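Local atomic coordinates of H subunit of photosynthetic reaction center complex (Rhodopseudomonas palustris, PDB entry 6Z5S), a protein that serves as the H subunit of the purple bacterial photosynthetic reaction centre, anchored by one membrane helix and probably stabilising the complex and aiding proton delivery to its quinone. Residues T99-P102 / F103-G106; Q226-K229 / L230-D233. All blocks are in the same frame, centred on the assembly; numbering follows the deposited sequence.

Overall arrangement
Both contacts are helix starts, and the two helices meet: contact 1 builds the single turn 102-105, which rests through Phe-103 on the far part of helix 229-245, whose first turn is contact 2. Their centres lie 19 Å apart, with nearest atoms about 8 Å apart, so the two do not touch. Contact 1 is at the surface, is held mostly by backbone bonds, and has the Asp-105 carboxylate folded against the preceding loop. Contact 2 is buried and more polar: a serine and a glutamate form a capping box, each side chain accepting from the other's backbone N-H, while Lys-229, Glu-232 and Asp-233 reach the chain of another protein. A short surface turn thus contrasts with a long helix rooted at a subunit interface.

Contact 1. Residues T99-P102 / F103-G106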
# COMPACT_ATOMS: atom_id res chain seq x y z
N THR D 99 37.30 -22.79 7.84
CA THR D 99 38.52 -23.52 8.13
C THR D 99 39.33 -22.84 9.22
O THR D 99 39.91 -23.51 10.08
CB THR D 99 39.37 -23.65 6.86
OG1 THR D 99 39.88 -22.37 6.51
CG2 THR D 99 38.53 -24.18 5.72
N GLY D 100 39.37 -21.51 9.22
CA GLY D 100 40.15 -20.78 10.20
C GLY D 100 39.31 -20.06 11.23
O GLY D 100 38.37 -20.62 11.79
N ASN D 101 39.67 -18.81 11.52
CA ASN D 101 38.94 -18.00 12.48
C ASN D 101 37.93 -17.15 11.73
O ASN D 101 38.32 -16.22 11.01
CB ASN D 101 39.89 -17.11 13.27
CG ASN D 101 39.16 -16.12 14.13
OD1 ASN D 101 38.16 -16.44 14.77
ND2 ASN D 101 39.66 -14.89 14.16
N PRO D 102 36.63 -17.40 11.88
CA PRO D 102 35.64 -16.66 11.08
C PRO D 102 35.62 -15.17 11.36
O PRO D 102 35.03 -14.42 10.57
CB PRO D 102 34.31 -17.32 11.47
CG PRO D 102 34.56 -17.87 12.82
CD PRO D 102 35.99 -18.31 12.84
N PHE D 103 36.23 -14.72 12.45
CA PHE D 103 36.33 -13.28 12.69
C PHE D 103 37.35 -12.64 11.76
O PHE D 103 37.13 -11.53 11.27
CB PHE D 103 36.69 -13.02 14.15
CG PHE D 103 35.55 -13.21 15.09
CD1 PHE D 103 35.25 -14.46 15.59
CD2 PHE D 103 34.77 -12.14 15.47
CE1 PHE D 103 34.21 -14.64 16.45
CE2 PHE D 103 33.72 -12.32 16.34
CZ PHE D 103 33.44 -13.57 16.83
N ALA D 104 38.46 -13.32 11.52
CA ALA D 104 39.49 -12.80 10.63
C ALA D 104 39.26 -13.16 9.18
O ALA D 104 39.62 -12.38 8.29
CB ALA D 104 40.87 -13.30 11.06
N ASP D 105 38.65 -14.32 8.91
CA ASP D 105 38.41 -14.72 7.54
C ASP D 105 37.32 -13.89 6.89
O ASP D 105 37.36 -13.64 5.68
CB ASP D 105 38.02 -16.20 7.49
CG ASP D 105 39.02 -17.08 8.18
OD1 ASP D 105 40.14 -16.61 8.46
OD2 ASP D 105 38.69 -18.25 8.46
N GLY D 106 36.34 -13.44 7.67
CA GLY D 106 35.20 -12.77 7.10
C GLY D 106 34.31 -13.74 6.36
O GLY D 106 34.11 -13.61 5.15
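The single helical turn 102-105 starts where Asn-101, at the N-cap position, hands its carbonyl to Asp-105. The bond from Asp-105 N to Asn-101 O is 2.9 Å long and nearly straight at 164°; a weak second one reaches the same oxygen from Ala-104 N. One step on, Gly-106 N makes a weak, longer bond of 3.3 Å to Pro-102 O. With CG beside its own backbone N (chi1 -53°), Asp-105 folds its carboxylate back along the loop, where OD2 lies 3.3 Å from Asn-101 N and 3.4 Å from Gly-100 C. Replacing Asp-105 with an alanine would probably open a gap beside the Gly-100 and Asn-101 backbone, since the carboxylate that lies along it would be gone. The Asn-101 amide group sits at the edge of the Phe-103 ring, the two planes 24° apart. That ring meets Tyr-238 edge-to-face and packs on Ala-241 and Tyr-245, joining the turn to helix 229-245, while Arg-80 donates from NH1 to Asp-105 O and from NH2 to Gly-106 O. The whole is a one-turn helix, begun by an N-cap residue and a proline in the first position, which needs no N-H there, and left at a glycine of positive phi.

Contact 2. Residues Q226-K229 / L230-D233; sequences QVSK and LEED
A capping box made by Ser-228 and Glu-231 opens helix 229-245, each residue's side chain serving the other's backbone. Ser-228 OG accepts from Glu-231 N at 3.2 Å, nearly straight at 170°; the hydroxyl gets there by standing between its own backbone N and carbonyl carbon (chi1 77°). In return Glu-231 OE1 takes Ser-228 N, modelled at a doubtfully short 2.5 Å. The N-H meets the carboxylate oxygen on its anti side, 31° out of the carboxylate plane. Glu-231 OE2 accepts from Ser-222 N, so both oxygens have backbone partners, which probably limits the carboxylate's rotation; Ser-228 OG also bonds Asp-117 OD2. The Val-227 and Glu-231 side chains pass one another head to tail, with Val-227 CG2 3.7 Å from Glu-231 CB. The helix then proceeds regularly, Glu-232 N bonding Ser-228 O at 2.9 Å. The chain of another protein supplies an acidic side chain that pairs with Lys-229 NZ, a basic one that pairs with Glu-232 OE2, and a backbone group bonded to Asp-233 OD2; Glu-232 OE2 also bonds Tyr-177 OH. Over Ile-129 of strand 129-131, Val-227 CG2 packs 4.0 Å from Glu-232 CG.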
# COMPACT_ATOMS: atom_id res chain seq x y z
N GLN D 226 38.89 9.61 9.36
CA GLN D 226 38.00 9.20 8.29
C GLN D 226 38.07 7.69 8.15
O GLN D 226 39.11 7.08 8.42
CB GLN D 226 38.34 9.89 6.97
CG GLN D 226 39.51 9.29 6.24
CD GLN D 226 39.93 10.13 5.06
OE1 GLN D 226 39.82 11.35 5.08
NE2 GLN D 226 40.43 9.47 4.02
N VAL D 227 36.96 7.10 7.75
CA VAL D 227 36.84 5.66 7.61
C VAL D 227 36.34 5.35 6.21
O VAL D 227 35.43 6.01 5.70
CB VAL D 227 35.91 5.07 8.69
CG1 VAL D 227 34.52 5.67 8.60
CG2 VAL D 227 35.84 3.56 8.57
N SER D 228 36.96 4.36 5.57
CA SER D 228 36.60 3.98 4.22
C SER D 228 35.45 2.97 4.23
O SER D 228 35.14 2.36 5.25
CB SER D 228 37.80 3.39 3.49
OG SER D 228 38.04 2.07 3.91
N LYS D 229 34.82 2.80 3.07
CA LYS D 229 33.74 1.83 2.95
C LYS D 229 34.22 0.43 3.27
O LYS D 229 33.50 -0.37 3.88
CB LYS D 229 33.14 1.89 1.55
CG LYS D 229 32.19 3.04 1.33
CD LYS D 229 31.80 3.18 -0.12
CE LYS D 229 32.82 3.98 -0.89
NZ LYS D 229 32.43 4.12 -2.32
N LEU D 230 35.45 0.11 2.87
CA LEU D 230 36.00 -1.22 3.14
C LEU D 230 36.14 -1.45 4.63
O LEU D 230 35.77 -2.51 5.14
CB LEU D 230 37.35 -1.37 2.44
CG LEU D 230 37.95 -2.77 2.51
CD1 LEU D 230 36.97 -3.78 1.98
CD2 LEU D 230 39.24 -2.82 1.73
N GLU D 231 36.67 -0.47 5.35
CA GLU D 231 36.79 -0.60 6.79
C GLU D 231 35.42 -0.65 7.45
O GLU D 231 35.25 -1.32 8.47
CB GLU D 231 37.62 0.54 7.36
CG GLU D 231 39.02 0.61 6.80
CD GLU D 231 39.51 2.03 6.64
OE1 GLU D 231 38.69 2.96 6.71
OE2 GLU D 231 40.73 2.21 6.43
N GLU D 232 34.44 0.07 6.90
CA GLU D 232 33.08 -0.00 7.42
C GLU D 232 32.54 -1.42 7.35
O GLU D 232 32.04 -1.96 8.35
CB GLU D 232 32.18 0.96 6.65
CG GLU D 232 32.27 2.39 7.10
CD GLU D 232 31.23 3.27 6.44
OE1 GLU D 232 31.58 4.01 5.50
OE2 GLU D 232 30.05 3.20 6.85
N ASP D 233 32.62 -2.05 6.17
CA ASP D 233 32.18 -3.44 6.10
C ASP D 233 33.00 -4.33 7.01
O ASP D 233 32.45 -5.23 7.64
CB ASP D 233 32.20 -3.99 4.67
CG ASP D 233 30.91 -3.74 3.93
OD1 ASP D 233 29.92 -3.35 4.58
OD2 ASP D 233 30.85 -4.06 2.74